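Cellulose-binding protein (Saccharophagus degradans, PDB 2YHG) is of unconfirmed activity but is related to nucleoside hydrolases, may hydrolyse glycosyl bonds, and in its full-length form probably binds polysaccharide. Local coordinates at residues P41-S46 with T149-C154; L47-V52 with P246-M251; A77-I82 with S108-G113; A191-A196 with Y204-S209. All coordinates share one frame; numbering follows the deposited sequence.

Contact 1: residues P41-S46 with T149-C154; sequences PDDEQS and TCWGGC. With CA (calcium ion), chain B.
The calcium site of the nucleoside hydrolase-like domain joins 41-46 to 149-154: Asp43, near the start of helix 42-52, and Trp151, just beyond strand 146-150, bind the same ion. Asp43 holds it with both carboxylate oxygens, OD1 at 2.4 Å and OD2 at 2.6 Å from the calcium, whereas Trp151 offers its backbone O, also 2.4 Å from the metal. Two waters, Asp36 and Asp244 complete the shell. One of these waters donates to Asp42 OD1, a second-shell contact 2.6 Å long. Nucleoside hydrolases bind calcium through an aspartate cluster in a comparable way. Asp43 OD2 also accepts a hydrogen bond from Thr35, which helps to fix the carboxylate's rotation; OD2 itself lies in the plane of the Trp151 indole, at its edge, 3.4 Å from Trp151 CB. With its CG anti to the carbonyl carbon (chi1 -60°), Trp151 lays its six-membered ring alongside the helix, where CZ3 comes 3.6 Å from Ser46 CB. Ser46 OG is hydrogen-bonded to Thr245 OG1. The disulfide Cys150-Cys154 closes the turn carrying Trp151, strand 146-150 runs between 30-35 and 180-185 in the parallel sheet, and Ala247 of helix 246-249 packs against the indole.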
loop_
_atom_site.group_PDB
_atom_site.type_symbol
_atom_site.label_atom_id
_atom_site.label_comp_id
_atom_site.label_asym_id
_atom_site.label_seq_id
_atom_site.Cartn_x
_atom_site.Cartn_y
_atom_site.Cartn_z
ATOM N N PRO A 41 -12.261 10.501 -11.575
ATOM C CA PRO A 41 -11.975 11.217 -10.333
ATOM C C PRO A 41 -11.320 10.351 -9.256
ATOM O O PRO A 41 -10.772 10.906 -8.314
ATOM C CB PRO A 41 -13.354 11.729 -9.882
ATOM C CG PRO A 41 -14.323 10.864 -10.602
ATOM C CD PRO A 41 -13.693 10.561 -11.930
ATOM N N ASP A 42 -11.429 9.041 -9.337
ATOM C CA ASP A 42 -10.861 8.213 -8.311
ATOM C C ASP A 42 -9.381 8.442 -8.088
ATOM O O ASP A 42 -8.929 8.378 -6.932
ATOM C CB ASP A 42 -11.304 6.770 -8.355
ATOM C CG ASP A 42 -10.805 5.963 -9.463
ATOM O OD1 ASP A 42 -10.090 6.433 -10.344
ATOM O OD2 ASP A 42 -11.130 4.709 -9.373
ATOM N N ASP A 43 -8.599 8.756 -9.106
ATOM C CA ASP A 43 -7.175 9.001 -8.872
ATOM C C ASP A 43 -6.984 10.215 -7.954
ATOM O O ASP A 43 -6.038 10.254 -7.165
ATOM C CB ASP A 43 -6.416 9.207 -10.171
ATOM C CG ASP A 43 -6.314 7.938 -11.015
ATOM O OD1 ASP A 43 -7.372 7.488 -11.519
ATOM O OD2 ASP A 43 -5.237 7.323 -11.108
ATOM N N GLU A 44 -7.805 11.257 -8.158
ATOM C CA GLU A 44 -7.742 12.416 -7.288
ATOM C C GLU A 44 -8.064 12.054 -5.849
ATOM O O GLU A 44 -7.374 12.477 -4.906
ATOM C CB GLU A 44 -8.675 13.488 -7.810
ATOM C CG GLU A 44 -8.314 14.032 -9.170
ATOM C CD GLU A 44 -9.523 14.649 -9.832
ATOM O OE1 GLU A 44 -10.032 15.664 -9.315
ATOM O OE2 GLU A 44 -10.004 14.090 -10.834
ATOM N N GLN A 45 -9.142 11.303 -5.666
ATOM C CA GLN A 45 -9.525 10.820 -4.366
ATOM C C GLN A 45 -8.370 10.078 -3.693
ATOM O O GLN A 45 -8.067 10.292 -2.515
ATOM C CB GLN A 45 -10.699 9.860 -4.497
ATOM C CG GLN A 45 -11.995 10.443 -5.061
ATOM C CD GLN A 45 -13.059 9.378 -5.222
ATOM O OE1 GLN A 45 -12.758 8.198 -5.449
ATOM N NE2 GLN A 45 -14.341 9.758 -5.057
ATOM N N SER A 46 -7.781 9.146 -4.424
ATOM C CA SER A 46 -6.709 8.332 -3.892
ATOM C C SER A 46 -5.521 9.178 -3.471
ATOM O O SER A 46 -4.918 8.897 -2.430
ATOM C CB SER A 46 -6.283 7.298 -4.941
ATOM O OG SER A 46 -7.308 6.321 -5.162
ATOM N N THR A 149 3.964 1.950 -8.516
ATOM C CA THR A 149 2.599 1.525 -8.684
ATOM C C THR A 149 2.016 2.031 -9.992
ATOM O O THR A 149 2.440 3.059 -10.555
ATOM C CB THR A 149 1.727 1.930 -7.515
ATOM O OG1 THR A 149 1.482 3.333 -7.627
ATOM C CG2 THR A 149 2.385 1.583 -6.170
ATOM N N CYS A 150 0.994 1.328 -10.454
ATOM C CA CYS A 150 0.252 1.669 -11.663
ATOM C C CYS A 150 -1.201 1.933 -11.299
ATOM O O CYS A 150 -2.012 1.011 -11.172
ATOM C CB CYS A 150 0.331 0.536 -12.698
ATOM S SG CYS A 150 1.963 -0.227 -12.722
ATOM N N TRP A 151 -1.538 3.206 -11.091
ATOM C CA TRP A 151 -2.926 3.601 -10.941
ATOM C C TRP A 151 -3.611 3.709 -12.297
ATOM O O TRP A 151 -4.847 3.621 -12.382
ATOM C CB TRP A 151 -3.074 4.914 -10.174
ATOM C CG TRP A 151 -2.533 4.966 -8.780
ATOM C CD1 TRP A 151 -1.681 4.083 -8.168
ATOM C CD2 TRP A 151 -2.728 6.036 -7.873
ATOM N NE1 TRP A 151 -1.370 4.533 -6.897
ATOM C CE2 TRP A 151 -1.978 5.758 -6.712
ATOM C CE3 TRP A 151 -3.476 7.217 -7.935
ATOM C CZ2 TRP A 151 -1.919 6.640 -5.639
ATOM C CZ3 TRP A 151 -3.402 8.108 -6.879
ATOM C CH2 TRP A 151 -2.642 7.817 -5.740
ATOM N N GLY A 152 -2.818 3.947 -13.332
ATOM C CA GLY A 152 -3.192 3.760 -14.727
ATOM C C GLY A 152 -2.317 2.631 -15.269
ATOM O O GLY A 152 -2.240 1.555 -14.684
ATOM N N GLY A 153 -1.670 2.892 -16.411
ATOM C CA GLY A 153 -0.744 1.930 -16.964
ATOM C C GLY A 153 0.567 1.856 -16.182
ATOM O O GLY A 153 0.788 2.599 -15.227
ATOM N N CYS A 154 1.425 0.923 -16.586
ATOM C CA CYS A 154 2.739 0.772 -15.968
ATOM C C CYS A 154 3.872 1.261 -16.859
ATOM O O CYS A 154 5.054 1.030 -16.514
ATOM C CB CYS A 154 3.019 -0.668 -15.558
ATOM S SG CYS A 154 1.881 -1.432 -14.376
HETATM CA CA CA B . -6.503 5.345 -12.208
HETATM O O HOH W 1 -9.036 4.886 -12.166
HETATM O O HOH W 2 -7.415 4.634 -14.408
#

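Contact 2: residues L47-V52 with P246-M251; sequences LVRQLV and PAFLHM
The phenyl ring of Phe248 receives Gln50 on one face: Gln50 CB stands 3.7 Å from the ring centroid and 11° off the normal, a CH-pi contact close to the middle of the ring. Arg49 comes from another direction, neither squarely over a face nor at the edge, its CD 3.9 Å from Phe248 CE2, and the two side chains cross at about a right angle. Gln50 and Phe248 instead run past each other in opposite senses, with amide and ring planes 33° apart. A bend at chi2 folds the glutamine back along the ring, so that OE1 reaches the root of the phenylalanine, 3.2 Å from Phe248 CB. That oxygen is also hydrogen-bonded to His33, which fixes the end of the amide while the aliphatic part covers the ring. Phe248 CG lies between its own backbone N and carbonyl carbon (chi1 57°), a torsion that sends the ring out toward helix 42-52 and puts CZ 3.5 Å from the backbone N of Gln50. Next to it, Leu249 touches the arginine through a branch methyl, CD2 to Arg49 CD at 4.3 Å. Thus the arginine's methylenes meet apolar groups, while its NE forms a salt bridge with Glu242. The contact is a buried meeting of helix 42-52 with the short helix 246-249. Leu47 and Leu51 of the former pack on helix 77-93, Arg49 and Val52 reach helix 308-323, and Pro246 and Ala247 rest on strand 180-185.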
loop_
_atom_site.group_PDB
_atom_site.type_symbol
_atom_site.label_atom_id
_atom_site.label_comp_id
_atom_site.label_asym_id
_atom_site.label_seq_id
_atom_site.Cartn_x
_atom_site.Cartn_y
_atom_site.Cartn_z
ATOM N N LEU A 47 -5.149 10.176 -4.278
ATOM C CA LEU A 47 -4.016 10.998 -3.902
ATOM C C LEU A 47 -4.300 11.767 -2.614
ATOM O O LEU A 47 -3.405 11.893 -1.777
ATOM C CB LEU A 47 -3.607 11.910 -5.037
ATOM C CG LEU A 47 -2.363 12.761 -4.729
ATOM C CD1 LEU A 47 -1.160 11.905 -4.345
ATOM C CD2 LEU A 47 -2.044 13.682 -5.914
ATOM N N VAL A 48 -5.522 12.267 -2.434
ATOM C CA VAL A 48 -5.846 12.949 -1.182
ATOM C C VAL A 48 -5.645 12.016 0.011
ATOM O O VAL A 48 -5.025 12.406 1.006
ATOM C CB VAL A 48 -7.274 13.521 -1.236
ATOM C CG1 VAL A 48 -7.701 13.998 0.171
ATOM C CG2 VAL A 48 -7.356 14.676 -2.255
ATOM N N ARG A 49 -6.160 10.794 -0.074
ATOM C CA ARG A 49 -5.966 9.859 1.032
ATOM C C ARG A 49 -4.485 9.570 1.257
ATOM O O ARG A 49 -3.997 9.590 2.397
ATOM C CB ARG A 49 -6.727 8.556 0.833
ATOM C CG ARG A 49 -6.633 7.670 2.070
ATOM C CD ARG A 49 -7.055 6.241 1.859
ATOM N NE ARG A 49 -8.442 6.130 1.376
ATOM C CZ ARG A 49 -9.500 5.767 2.082
ATOM N NH1 ARG A 49 -9.399 5.313 3.317
ATOM N NH2 ARG A 49 -10.686 5.799 1.499
ATOM N N GLN A 50 -3.737 9.333 0.181
ATOM C CA GLN A 50 -2.313 9.057 0.342
ATOM C C GLN A 50 -1.641 10.241 1.051
ATOM O O GLN A 50 -0.756 10.036 1.908
ATOM C CB GLN A 50 -1.650 8.780 -0.995
ATOM C CG GLN A 50 -0.129 8.717 -0.992
ATOM C CD GLN A 50 0.470 7.551 -0.225
ATOM O OE1 GLN A 50 0.895 6.565 -0.838
ATOM N NE2 GLN A 50 0.523 7.652 1.092
ATOM N N LEU A 51 -1.993 11.455 0.703
ATOM C CA LEU A 51 -1.331 12.612 1.312
ATOM C C LEU A 51 -1.584 12.724 2.805
ATOM O O LEU A 51 -0.657 13.022 3.549
ATOM C CB LEU A 51 -1.670 13.883 0.561
ATOM C CG LEU A 51 -1.073 13.953 -0.852
ATOM C CD1 LEU A 51 -1.661 15.175 -1.544
ATOM C CD2 LEU A 51 0.408 14.016 -0.828
ATOM N N VAL A 52 -2.801 12.484 3.256
ATOM C CA VAL A 52 -3.063 12.571 4.703
ATOM C C VAL A 52 -2.544 11.353 5.459
ATOM O O VAL A 52 -2.490 11.375 6.686
ATOM C CB VAL A 52 -4.533 12.887 5.042
ATOM C CG1 VAL A 52 -4.967 14.204 4.419
ATOM C CG2 VAL A 52 -5.477 11.733 4.692
ATOM N N PRO A 246 -5.827 0.618 -3.014
ATOM C CA PRO A 246 -5.095 -0.560 -2.501
ATOM C C PRO A 246 -3.594 -0.515 -2.810
ATOM O O PRO A 246 -2.807 -1.139 -2.070
ATOM C CB PRO A 246 -5.819 -1.722 -3.127
ATOM C CG PRO A 246 -7.247 -1.202 -3.202
ATOM C CD PRO A 246 -7.070 0.215 -3.701
ATOM N N ALA A 247 -3.208 0.156 -3.892
ATOM C CA ALA A 247 -1.812 0.251 -4.297
ATOM C C ALA A 247 -0.940 1.041 -3.329
ATOM O O ALA A 247 0.293 0.950 -3.429
ATOM C CB ALA A 247 -1.720 0.828 -5.693
ATOM N N PHE A 248 -1.503 1.802 -2.410
ATOM C CA PHE A 248 -0.727 2.252 -1.257
ATOM C C PHE A 248 -1.191 1.685 0.061
ATOM O O PHE A 248 -0.371 1.598 0.980
ATOM C CB PHE A 248 -0.567 3.790 -1.146
ATOM C CG PHE A 248 -1.841 4.547 -1.097
ATOM C CD1 PHE A 248 -2.477 4.933 -2.270
ATOM C CD2 PHE A 248 -2.382 4.977 0.114
ATOM C CE1 PHE A 248 -3.642 5.675 -2.234
ATOM C CE2 PHE A 248 -3.576 5.668 0.149
ATOM C CZ PHE A 248 -4.185 6.039 -1.041
ATOM N N LEU A 249 -2.423 1.234 0.206
ATOM C CA LEU A 249 -2.798 0.616 1.472
ATOM C C LEU A 249 -1.973 -0.643 1.710
ATOM O O LEU A 249 -1.760 -1.021 2.877
ATOM C CB LEU A 249 -4.291 0.277 1.532
ATOM C CG LEU A 249 -5.243 1.453 1.407
ATOM C CD1 LEU A 249 -6.671 0.946 1.667
ATOM C CD2 LEU A 249 -4.861 2.588 2.356
ATOM N N HIS A 250 -1.497 -1.303 0.666
ATOM C CA HIS A 250 -0.633 -2.482 0.803
ATOM C C HIS A 250 0.565 -2.180 1.713
ATOM O O HIS A 250 1.005 -3.087 2.438
ATOM C CB HIS A 250 -0.185 -2.882 -0.607
ATOM C CG HIS A 250 0.546 -4.174 -0.652
ATOM N ND1 HIS A 250 0.046 -5.319 -0.094
ATOM C CD2 HIS A 250 1.739 -4.472 -1.226
ATOM C CE1 HIS A 250 0.940 -6.269 -0.295
ATOM N NE2 HIS A 250 1.969 -5.798 -0.993
ATOM N N MET A 251 1.092 -0.963 1.651
ATOM C CA MET A 251 2.280 -0.547 2.350
ATOM C C MET A 251 2.000 0.344 3.559
ATOM O O MET A 251 2.927 0.950 4.092
ATOM C CB MET A 251 3.273 0.130 1.406
ATOM C CG MET A 251 3.480 -0.581 0.077
ATOM S SD MET A 251 2.299 0.108 -1.145
ATOM C CE MET A 251 2.749 -0.719 -2.638
#

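Contact 3: residues A77-I82 with S108-G113; sequences AYVDRI and SINVMG
Asn110 extends its side chain from the strand with CG anti to the backbone N (chi1 168°), while Asp80 places its CG beside its own backbone N; together these torsions bring amide and carboxylate within reach of each other. Asn110 ND2 donates to Asp80 OD1 over 2.9 Å at an N-H...O angle of 151°. The acceptor lies close to the amide plane, and the nitrogen approaches it nearly along the C-O direction, although the two flat groups are turned 64° against each other. OD1 is gripped a second time by Thr76, just before the segment. The other end of the same amide rests on Val79, whose CG1 is 3.4 Å from Asn110 OD1 and 3.5 Å from Asn110 CG. Valine and asparagine approach from opposite directions, one from the helix and one from the sheet. Strand 110-112 is the outermost strand on this side of the six-stranded parallel sheet, next to 58-64, and helix 77-93 lies in the right-handed crossover that connects these two strands. Asp80 is on the exposed side of the helix, whereas Val79 is buried and also packs on Ile62 and Thr64 of strand 58-64. On the other face of the sheet, Val111 meets Ala129 and Leu133 of helix 129-139.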
loop_
_atom_site.group_PDB
_atom_site.type_symbol
_atom_site.label_atom_id
_atom_site.label_comp_id
_atom_site.label_asym_id
_atom_site.label_seq_id
_atom_site.Cartn_x
_atom_site.Cartn_y
_atom_site.Cartn_z
ATOM N N ALA A 77 -1.413 19.354 -13.889
ATOM C CA ALA A 77 -2.298 20.305 -13.222
ATOM C C ALA A 77 -3.195 19.667 -12.168
ATOM O O ALA A 77 -3.489 20.308 -11.170
ATOM C CB ALA A 77 -3.109 21.108 -14.224
ATOM N N TYR A 78 -3.673 18.431 -12.359
ATOM C CA TYR A 78 -4.454 17.789 -11.292
ATOM C C TYR A 78 -3.652 17.668 -9.992
ATOM O O TYR A 78 -4.114 18.011 -8.914
ATOM C CB TYR A 78 -4.920 16.388 -11.685
ATOM C CG TYR A 78 -6.118 16.339 -12.590
ATOM C CD1 TYR A 78 -7.389 16.435 -12.084
ATOM C CD2 TYR A 78 -5.962 16.159 -13.958
ATOM C CE1 TYR A 78 -8.518 16.363 -12.961
ATOM C CE2 TYR A 78 -7.042 16.099 -14.820
ATOM C CZ TYR A 78 -8.291 16.196 -14.329
ATOM O OH TYR A 78 -9.358 16.118 -15.206
ATOM N N VAL A 79 -2.439 17.158 -10.111
ATOM C CA VAL A 79 -1.586 16.993 -8.960
ATOM C C VAL A 79 -1.205 18.361 -8.371
ATOM O O VAL A 79 -1.207 18.526 -7.152
ATOM C CB VAL A 79 -0.368 16.132 -9.261
ATOM C CG1 VAL A 79 0.630 16.133 -8.091
ATOM C CG2 VAL A 79 -0.793 14.708 -9.607
ATOM N N ASP A 80 -0.932 19.343 -9.227
ATOM C CA ASP A 80 -0.575 20.665 -8.731
ATOM C C ASP A 80 -1.670 21.181 -7.804
ATOM O O ASP A 80 -1.400 21.796 -6.776
ATOM C CB ASP A 80 -0.452 21.647 -9.907
ATOM C CG ASP A 80 0.653 21.330 -10.894
ATOM O OD1 ASP A 80 1.541 20.493 -10.638
ATOM O OD2 ASP A 80 0.608 21.982 -11.966
ATOM N N ARG A 81 -2.928 21.041 -8.234
ATOM C CA ARG A 81 -4.075 21.535 -7.493
ATOM C C ARG A 81 -4.198 20.842 -6.137
ATOM O O ARG A 81 -4.447 21.469 -5.101
ATOM C CB ARG A 81 -5.331 21.320 -8.352
ATOM C CG ARG A 81 -6.636 21.778 -7.754
ATOM C CD ARG A 81 -7.680 22.010 -8.840
ATOM N NE ARG A 81 -8.991 22.203 -8.262
ATOM C CZ ARG A 81 -9.744 21.217 -7.817
ATOM N NH1 ARG A 81 -9.351 19.956 -7.958
ATOM N NH2 ARG A 81 -10.900 21.504 -7.235
ATOM N N ILE A 82 -4.008 19.533 -6.118
ATOM C CA ILE A 82 -4.094 18.768 -4.898
ATOM C C ILE A 82 -2.925 19.130 -3.959
ATOM O O ILE A 82 -3.150 19.267 -2.755
ATOM C CB ILE A 82 -4.184 17.267 -5.198
ATOM C CG1 ILE A 82 -5.533 16.931 -5.847
ATOM C CG2 ILE A 82 -3.953 16.451 -3.937
ATOM C CD1 ILE A 82 -5.610 15.611 -6.527
ATOM N N SER A 108 8.760 18.786 -5.545
ATOM C CA SER A 108 9.942 18.334 -6.252
ATOM C C SER A 108 9.817 16.955 -6.899
ATOM O O SER A 108 10.575 16.636 -7.781
ATOM C CB SER A 108 11.164 18.362 -5.328
ATOM O OG SER A 108 11.242 17.253 -4.472
ATOM N N ILE A 109 8.869 16.157 -6.420
ATOM C CA ILE A 109 8.649 14.793 -6.912
ATOM C C ILE A 109 7.330 14.659 -7.698
ATOM O O ILE A 109 6.942 13.550 -8.061
ATOM C CB ILE A 109 8.743 13.749 -5.786
ATOM C CG1 ILE A 109 7.681 13.969 -4.712
ATOM C CG2 ILE A 109 10.140 13.752 -5.198
ATOM C CD1 ILE A 109 7.415 12.758 -3.820
ATOM N N ASN A 110 6.729 15.800 -8.029
ATOM C CA ASN A 110 5.538 15.912 -8.861
ATOM C C ASN A 110 6.004 16.133 -10.280
ATOM O O ASN A 110 6.334 17.273 -10.671
ATOM C CB ASN A 110 4.724 17.098 -8.330
ATOM C CG ASN A 110 3.608 17.523 -9.250
ATOM O OD1 ASN A 110 3.229 16.800 -10.177
ATOM N ND2 ASN A 110 3.082 18.725 -9.014
ATOM N N VAL A 111 6.016 15.071 -11.087
ATOM C CA VAL A 111 6.624 15.106 -12.402
ATOM C C VAL A 111 5.796 14.335 -13.420
ATOM O O VAL A 111 4.968 13.498 -13.035
ATOM C CB VAL A 111 8.093 14.583 -12.394
ATOM C CG1 VAL A 111 8.962 15.373 -11.393
ATOM C CG2 VAL A 111 8.162 13.073 -12.093
ATOM N N MET A 112 6.080 14.577 -14.696
ATOM C CA MET A 112 5.485 13.836 -15.775
ATOM C C MET A 112 6.198 12.525 -16.022
ATOM O O MET A 112 7.422 12.484 -16.093
ATOM C CB MET A 112 5.522 14.652 -17.047
ATOM C CG MET A 112 4.665 15.902 -17.025
ATOM S SD MET A 112 2.899 15.630 -16.847
ATOM C CE MET A 112 2.511 14.771 -18.354
ATOM N N GLY A 113 5.428 11.485 -16.269
ATOM C CA GLY A 113 5.890 10.214 -16.791
ATOM C C GLY A 113 5.655 10.118 -18.277
ATOM O O GLY A 113 5.687 11.114 -19.000
#

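Contact 4: residues A191-A196 with Y204-S209; sequences AGTWLA and YIRARS
Helix 191-196 and strand 204-207 run roughly antiparallel, their axes 9.8 Å apart at closest approach and at 142° to each other, and Tyr204 and Arg206 both start out from the strand toward the helix. Ala196 CB stands over the middle of one face of the Tyr204 ring, 4.2 Å from its centroid, a CH-pi contact. Leu195 CB comes in obliquely, 4.2 Å from Tyr204 CE2. With CG anti to the backbone N (chi1 -171°), the tyrosine extends along the helix until its OH lies 3.0 Å from Gly192 CA, a close approach that the lack of a side chain at Gly192 allows. The hydroxyl is hydrogen-bonded to Asp184. Strand 180-185, helix 190-198 and strand 203-207 form a beta-alpha-beta unit at one edge of the six-stranded parallel sheet, so this contact packs the crossover helix on the strand that follows it; strand 295-298 continues beyond that strand through backbone hydrogen bonds of Tyr297. Further along the strand, Arg206 NH2 donates to Thr193 OG1 over 3.1 Å, with an N-H...O angle of 145° and the oxygen tilted somewhat from the guanidinium plane. Asp184 takes a salt bridge from Arg206 NE, and Asp288 another from NH1. Asp288 is also hydrogen-bonded to Thr193 OG1, so that it bridges the two side chains.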
loop_
_atom_site.group_PDB
_atom_site.type_symbol
_atom_site.label_atom_id
_atom_site.label_comp_id
_atom_site.label_asym_id
_atom_site.label_seq_id
_atom_site.Cartn_x
_atom_site.Cartn_y
_atom_site.Cartn_z
ATOM N N ALA A 191 2.282 -2.504 -21.020
ATOM C CA ALA A 191 3.639 -2.376 -20.512
ATOM C C ALA A 191 3.821 -3.113 -19.200
ATOM O O ALA A 191 4.890 -3.652 -18.936
ATOM C CB ALA A 191 4.028 -0.915 -20.379
ATOM N N GLY A 192 2.794 -3.151 -18.359
ATOM C CA GLY A 192 2.874 -3.988 -17.169
ATOM C C GLY A 192 3.039 -5.436 -17.541
ATOM O O GLY A 192 3.823 -6.169 -16.941
ATOM N N THR A 193 2.294 -5.887 -18.533
ATOM C CA THR A 193 2.396 -7.274 -18.997
ATOM C C THR A 193 3.789 -7.548 -19.566
ATOM O O THR A 193 4.378 -8.600 -19.282
ATOM C CB THR A 193 1.295 -7.591 -20.008
ATOM O OG1 THR A 193 0.079 -6.981 -19.538
ATOM C CG2 THR A 193 1.153 -9.070 -20.143
ATOM N N TRP A 194 4.322 -6.602 -20.335
ATOM C CA TRP A 194 5.677 -6.718 -20.852
ATOM C C TRP A 194 6.682 -6.903 -19.706
ATOM O O TRP A 194 7.583 -7.749 -19.774
ATOM C CB TRP A 194 6.024 -5.494 -21.681
ATOM C CG TRP A 194 7.406 -5.503 -22.240
ATOM C CD1 TRP A 194 7.824 -6.052 -23.429
ATOM C CD2 TRP A 194 8.543 -4.873 -21.673
ATOM N NE1 TRP A 194 9.166 -5.846 -23.609
ATOM C CE2 TRP A 194 9.637 -5.117 -22.548
ATOM C CE3 TRP A 194 8.741 -4.047 -20.570
ATOM C CZ2 TRP A 194 10.911 -4.616 -22.302
ATOM C CZ3 TRP A 194 10.005 -3.510 -20.353
ATOM C CH2 TRP A 194 11.079 -3.811 -21.208
ATOM N N LEU A 195 6.494 -6.141 -18.616
ATOM C CA LEU A 195 7.363 -6.300 -17.460
ATOM C C LEU A 195 7.275 -7.679 -16.846
ATOM O O LEU A 195 8.301 -8.321 -16.556
ATOM C CB LEU A 195 7.037 -5.257 -16.380
ATOM C CG LEU A 195 7.526 -3.827 -16.640
ATOM C CD1 LEU A 195 6.847 -2.849 -15.704
ATOM C CD2 LEU A 195 9.038 -3.750 -16.499
ATOM N N ALA A 196 6.062 -8.159 -16.594
ATOM C CA ALA A 196 5.885 -9.457 -15.930
ATOM C C ALA A 196 6.447 -10.587 -16.783
ATOM O O ALA A 196 7.023 -11.529 -16.248
ATOM C CB ALA A 196 4.416 -9.679 -15.625
ATOM N N TYR A 204 5.619 -8.709 -8.824
ATOM C CA TYR A 204 4.620 -8.004 -9.641
ATOM C C TYR A 204 3.233 -8.484 -9.218
ATOM O O TYR A 204 2.927 -9.666 -9.342
ATOM C CB TYR A 204 4.857 -8.277 -11.134
ATOM C CG TYR A 204 4.029 -7.444 -12.050
ATOM C CD1 TYR A 204 2.654 -7.603 -12.130
ATOM C CD2 TYR A 204 4.611 -6.489 -12.853
ATOM C CE1 TYR A 204 1.892 -6.793 -12.952
ATOM C CE2 TYR A 204 3.856 -5.674 -13.666
ATOM C CZ TYR A 204 2.499 -5.823 -13.722
ATOM O OH TYR A 204 1.780 -5.006 -14.561
ATOM N N ILE A 205 2.439 -7.556 -8.713
ATOM C CA ILE A 205 1.045 -7.776 -8.365
ATOM C C ILE A 205 0.154 -7.091 -9.376
ATOM O O ILE A 205 0.353 -5.908 -9.667
ATOM C CB ILE A 205 0.743 -7.151 -6.962
ATOM C CG1 ILE A 205 1.513 -7.869 -5.860
ATOM C CG2 ILE A 205 -0.761 -7.124 -6.703
ATOM C CD1 ILE A 205 1.532 -7.122 -4.556
ATOM N N ARG A 206 -0.817 -7.810 -9.946
ATOM C CA ARG A 206 -1.928 -7.211 -10.688
ATOM C C ARG A 206 -3.181 -7.449 -9.861
ATOM O O ARG A 206 -3.745 -8.546 -9.881
ATOM C CB ARG A 206 -2.060 -7.731 -12.121
ATOM C CG ARG A 206 -3.205 -7.134 -12.894
ATOM C CD ARG A 206 -3.214 -7.464 -14.382
ATOM N NE ARG A 206 -2.216 -6.684 -15.092
ATOM C CZ ARG A 206 -1.986 -6.765 -16.400
ATOM N NH1 ARG A 206 -2.522 -7.732 -17.126
ATOM N NH2 ARG A 206 -1.204 -5.867 -16.995
ATOM N N ALA A 207 -3.563 -6.450 -9.085
ATOM C CA ALA A 207 -4.690 -6.560 -8.174
ATOM C C ALA A 207 -5.983 -6.304 -8.912
ATOM O O ALA A 207 -6.095 -5.314 -9.651
ATOM C CB ALA A 207 -4.545 -5.565 -7.040
ATOM N N ARG A 208 -6.968 -7.150 -8.702
ATOM C CA ARG A 208 -8.239 -6.999 -9.385
ATOM C C ARG A 208 -9.433 -6.885 -8.474
ATOM O O ARG A 208 -10.494 -6.399 -8.895
ATOM C CB ARG A 208 -8.447 -8.140 -10.348
ATOM C CG ARG A 208 -7.352 -8.270 -11.390
ATOM C CD ARG A 208 -7.635 -9.469 -12.317
ATOM N NE ARG A 208 -7.482 -10.712 -11.582
ATOM C CZ ARG A 208 -8.059 -11.856 -11.956
ATOM N NH1 ARG A 208 -8.766 -11.930 -13.087
ATOM N NH2 ARG A 208 -7.981 -12.905 -11.152
ATOM N N SER A 209 -9.312 -7.318 -7.228
ATOM C CA SER A 209 -10.466 -7.346 -6.336
ATOM C C SER A 209 -10.470 -6.108 -5.447
ATOM O O SER A 209 -10.313 -6.187 -4.208
ATOM C CB SER A 209 -10.489 -8.628 -5.498
ATOM O OG SER A 209 -10.723 -9.783 -6.285
#

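Contacts 1, 2 and 4 are buried, and contact 2 lies nearest the centre of the chain; contact 3 is only partly buried, at the outer edge of the domain. Contacts 1 and 2 share helix 42-52 and touch through Phe248, which packs on Trp151 and Ser46. Contacts 3 and 4 involve the edge strands of the six-stranded parallel sheet, and the centres of these two contacts are about 24 Å apart, while contact 1 reaches the sheet's interior. The chemistry changes accordingly: metal coordination in contact 1, aromatic and aliphatic packing in contact 2, one amide-carboxylate bond near solvent in contact 3, and a buried charged network beside a tyrosine in contact 4. Cys154 joins contacts 1 and 4, packing against Gly192 and Tyr204.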